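Local coordinates for protein glycine oxidase (Bacillus cereus ATCC 14579, PDB 7CYX) that probably oxidises glycine with molecular oxygen to glyoxylate, hydrogen peroxide and ammonium, using bound FAD, as a step towards thiamine diphosphate, at residues I15-A20 with A161-A166. Numbering follows the deposited sequence.
Sequences IGSSVA and AFAHSA. With FAD (flavin-adenine dinucleotide), chain C.
The F162 ring lays one face on S18. S18 CA sits over the ring centre in a CH-pi contact, 3.6 Å from the centroid and 11° off the normal. This is helix-on-helix packing in the Rossmann-type FAD-binding fold. S18 CB lies over the same face, 3.6 Å from F162 CE2. The ring of H21 also meets the phenyl, at an angle. Segment 15-20 belongs to the helix that follows the first strand, and G16 fits the last glycine of a GxGxxG pattern. Segment 161-166, on helix 155-168, crosses it at 34° with axes 7.7 Å apart. Small residues allow this closeness: S17, A20, A163 and A166 line the interface. A20 CB meets A166 CB at 3.8 Å. No hydrogen bond joins the two segments. The buried hydroxyls find partners outside them: S17 OG bonds to G13 O, and S18 OG to S341 O. With OG anti to the carbonyl carbon (chi1 -62°), the S17 hydroxyl lies beside its own backbone N and can reach back to G13 O, just ahead of the helix. The N-terminal end of helix 14-25 points at the cofactor. I15 N gives a weak hydrogen bond to FAD O2P (3.3 Å), and I15 CG1 lies against the same phosphate. Back at the interface, F162 CB rests 3.4 Å from S17 O.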
loop_
_atom_site.group_PDB
_atom_site.type_symbol
_atom_site.label_atom_id
_atom_site.label_comp_id
_atom_site.label_asym_id
_atom_site.label_seq_id
_atom_site.Cartn_x
_atom_site.Cartn_y
_atom_site.Cartn_z
ATOM N N ILE A 15 -9.753 15.982 -0.730
ATOM C CA ILE A 15 -9.834 17.363 -1.143
ATOM C C ILE A 15 -9.135 18.240 -0.098
ATOM O O ILE A 15 -8.384 19.103 -0.445
ATOM C CB ILE A 15 -11.304 17.809 -1.379
ATOM C CG1 ILE A 15 -11.992 17.034 -2.508
ATOM C CG2 ILE A 15 -11.379 19.307 -1.631
ATOM C CD1 ILE A 15 -11.384 17.267 -3.880
ATOM N N GLY A 16 -9.424 18.013 1.183
ATOM C CA GLY A 16 -8.824 18.783 2.260
ATOM C C GLY A 16 -7.366 18.395 2.448
ATOM O O GLY A 16 -6.513 19.248 2.675
ATOM N N SER A 17 -7.079 17.092 2.341
ATOM C CA SER A 17 -5.712 16.612 2.415
ATOM C C SER A 17 -4.917 17.168 1.223
ATOM O O SER A 17 -3.759 17.552 1.399
ATOM C CB SER A 17 -5.645 15.115 2.505
ATOM O OG SER A 17 -6.284 14.643 3.694
ATOM N N SER A 18 -5.534 17.263 0.034
ATOM C CA SER A 18 -4.811 17.811 -1.128
ATOM C C SER A 18 -4.450 19.269 -0.850
ATOM O O SER A 18 -3.326 19.676 -1.029
ATOM C CB SER A 18 -5.585 17.689 -2.411
ATOM O OG SER A 18 -4.950 18.382 -3.480
ATOM N N VAL A 19 -5.428 20.034 -0.363
ATOM C CA VAL A 19 -5.204 21.425 -0.002
ATOM C C VAL A 19 -4.076 21.488 1.046
ATOM O O VAL A 19 -3.162 22.286 0.940
ATOM C CB VAL A 19 -6.522 22.070 0.478
ATOM C CG1 VAL A 19 -6.313 23.463 1.037
ATOM C CG2 VAL A 19 -7.570 22.119 -0.636
ATOM N N ALA A 20 -4.139 20.625 2.066
ATOM C CA ALA A 20 -3.132 20.594 3.111
ATOM C C ALA A 20 -1.746 20.405 2.477
ATOM O O ALA A 20 -0.836 21.102 2.807
ATOM C CB ALA A 20 -3.448 19.504 4.106
ATOM N N ALA A 161 -1.564 9.763 1.433
ATOM C CA ALA A 161 -0.283 10.322 1.000
ATOM C C ALA A 161 -0.261 11.851 1.191
ATOM O O ALA A 161 0.653 12.386 1.848
ATOM C CB ALA A 161 0.006 9.937 -0.423
ATOM N N PHE A 162 -1.261 12.540 0.624
ATOM C CA PHE A 162 -1.414 13.980 0.762
ATOM C C PHE A 162 -1.277 14.383 2.233
ATOM O O PHE A 162 -0.527 15.305 2.557
ATOM C CB PHE A 162 -2.781 14.454 0.261
ATOM C CG PHE A 162 -2.889 14.742 -1.211
ATOM C CD1 PHE A 162 -1.956 15.532 -1.860
ATOM C CD2 PHE A 162 -3.957 14.262 -1.949
ATOM C CE1 PHE A 162 -2.069 15.816 -3.214
ATOM C CE2 PHE A 162 -4.071 14.542 -3.303
ATOM C CZ PHE A 162 -3.121 15.308 -3.941
ATOM N N ALA A 163 -2.001 13.691 3.119
ATOM C CA ALA A 163 -2.120 14.121 4.528
ATOM C C ALA A 163 -0.782 13.975 5.276
ATOM O O ALA A 163 -0.369 14.873 6.005
ATOM C CB ALA A 163 -3.230 13.369 5.209
ATOM N N HIS A 164 -0.081 12.865 5.078
ATOM C CA HIS A 164 1.227 12.648 5.743
ATOM C C HIS A 164 2.320 13.550 5.141
ATOM O O HIS A 164 3.262 13.938 5.849
ATOM C CB HIS A 164 1.663 11.192 5.618
ATOM C CG HIS A 164 0.778 10.216 6.308
ATOM N ND1 HIS A 164 0.537 10.272 7.662
ATOM C CD2 HIS A 164 0.135 9.125 5.836
ATOM C CE1 HIS A 164 -0.255 9.273 7.990
ATOM N NE2 HIS A 164 -0.492 8.532 6.887
ATOM N N SER A 165 2.220 13.822 3.831
ATOM C CA SER A 165 3.067 14.792 3.159
ATOM C C SER A 165 2.962 16.136 3.882
ATOM O O SER A 165 3.974 16.752 4.205
ATOM C CB SER A 165 2.679 14.928 1.707
ATOM O OG SER A 165 3.371 16.001 1.077
ATOM N N ALA A 166 1.714 16.562 4.116
ATOM C CA ALA A 166 1.390 17.790 4.800
ATOM C C ALA A 166 2.020 17.791 6.189
ATOM O O ALA A 166 2.594 18.797 6.594
ATOM C CB ALA A 166 -0.105 17.967 4.907
HETATM P PA FAD C . -14.828 13.186 1.869
HETATM O O1A FAD C . -13.807 12.185 1.500
HETATM O O2A FAD C . -16.170 12.663 2.298
HETATM O O5B FAD C . -14.164 14.126 2.941
HETATM C C5B FAD C . -14.962 14.931 3.746
HETATM C C4B FAD C . -14.366 14.790 5.120
HETATM O O4B FAD C . -14.784 15.900 5.893
HETATM C C3B FAD C . -14.857 13.554 5.840
HETATM O O3B FAD C . -13.691 12.784 6.209
HETATM C C2B FAD C . -15.599 14.054 7.076
HETATM O O2B FAD C . -15.226 13.316 8.247
HETATM C C1B FAD C . -15.062 15.446 7.221
HETATM N N9A FAD C . -15.951 16.411 7.864
HETATM C C8A FAD C . -17.192 16.732 7.447
HETATM N N7A FAD C . -17.725 17.669 8.254
HETATM C C5A FAD C . -16.793 17.986 9.165
HETATM C C6A FAD C . -16.730 18.915 10.291
HETATM N N6A FAD C . -17.821 19.670 10.546
HETATM N N1A FAD C . -15.601 18.933 11.047
HETATM C C2A FAD C . -14.568 18.132 10.756
HETATM N N3A FAD C . -14.559 17.248 9.732
HETATM C C4A FAD C . -15.624 17.152 8.913
HETATM N N1 FAD C . -14.105 9.965 -7.851
HETATM C C2 FAD C . -13.266 9.847 -8.929
HETATM O O2 FAD C . -12.608 10.876 -9.215
HETATM N N3 FAD C . -13.142 8.698 -9.638
HETATM C C4 FAD C . -13.825 7.593 -9.268
HETATM O O4 FAD C . -13.716 6.487 -9.860
HETATM C C4X FAD C . -14.766 7.679 -8.123
HETATM N N5 FAD C . -15.508 6.634 -7.736
HETATM C C5X FAD C . -16.337 6.730 -6.677
HETATM C C6 FAD C . -17.064 5.620 -6.286
HETATM C C7 FAD C . -17.928 5.703 -5.208
HETATM C C7M FAD C . -18.743 4.494 -4.784
HETATM C C8 FAD C . -18.059 6.949 -4.462
HETATM C C8M FAD C . -18.988 7.061 -3.261
HETATM C C9 FAD C . -17.338 8.034 -4.846
HETATM C C9A FAD C . -16.478 7.989 -5.919
HETATM N N10 FAD C . -15.715 9.106 -6.290
HETATM C C10 FAD C . -14.867 8.962 -7.412
HETATM C "C1'" FAD C . -15.854 10.430 -5.668
HETATM C "C2'" FAD C . -14.921 10.820 -4.567
HETATM O "O2'" FAD C . -15.030 9.829 -3.530
HETATM C "C3'" FAD C . -15.369 12.177 -4.053
HETATM O "O3'" FAD C . -15.779 13.072 -5.128
HETATM C "C4'" FAD C . -14.260 12.698 -3.131
HETATM O "O4'" FAD C . -13.869 11.676 -2.197
HETATM C "C5'" FAD C . -14.702 13.866 -2.292
HETATM O "O5'" FAD C . -13.685 14.094 -1.333
HETATM P P FAD C . -13.964 15.086 -0.118
HETATM O O1P FAD C . -14.676 16.301 -0.590
HETATM O O2P FAD C . -12.681 15.189 0.664
HETATM O O3P FAD C . -15.103 14.210 0.637
#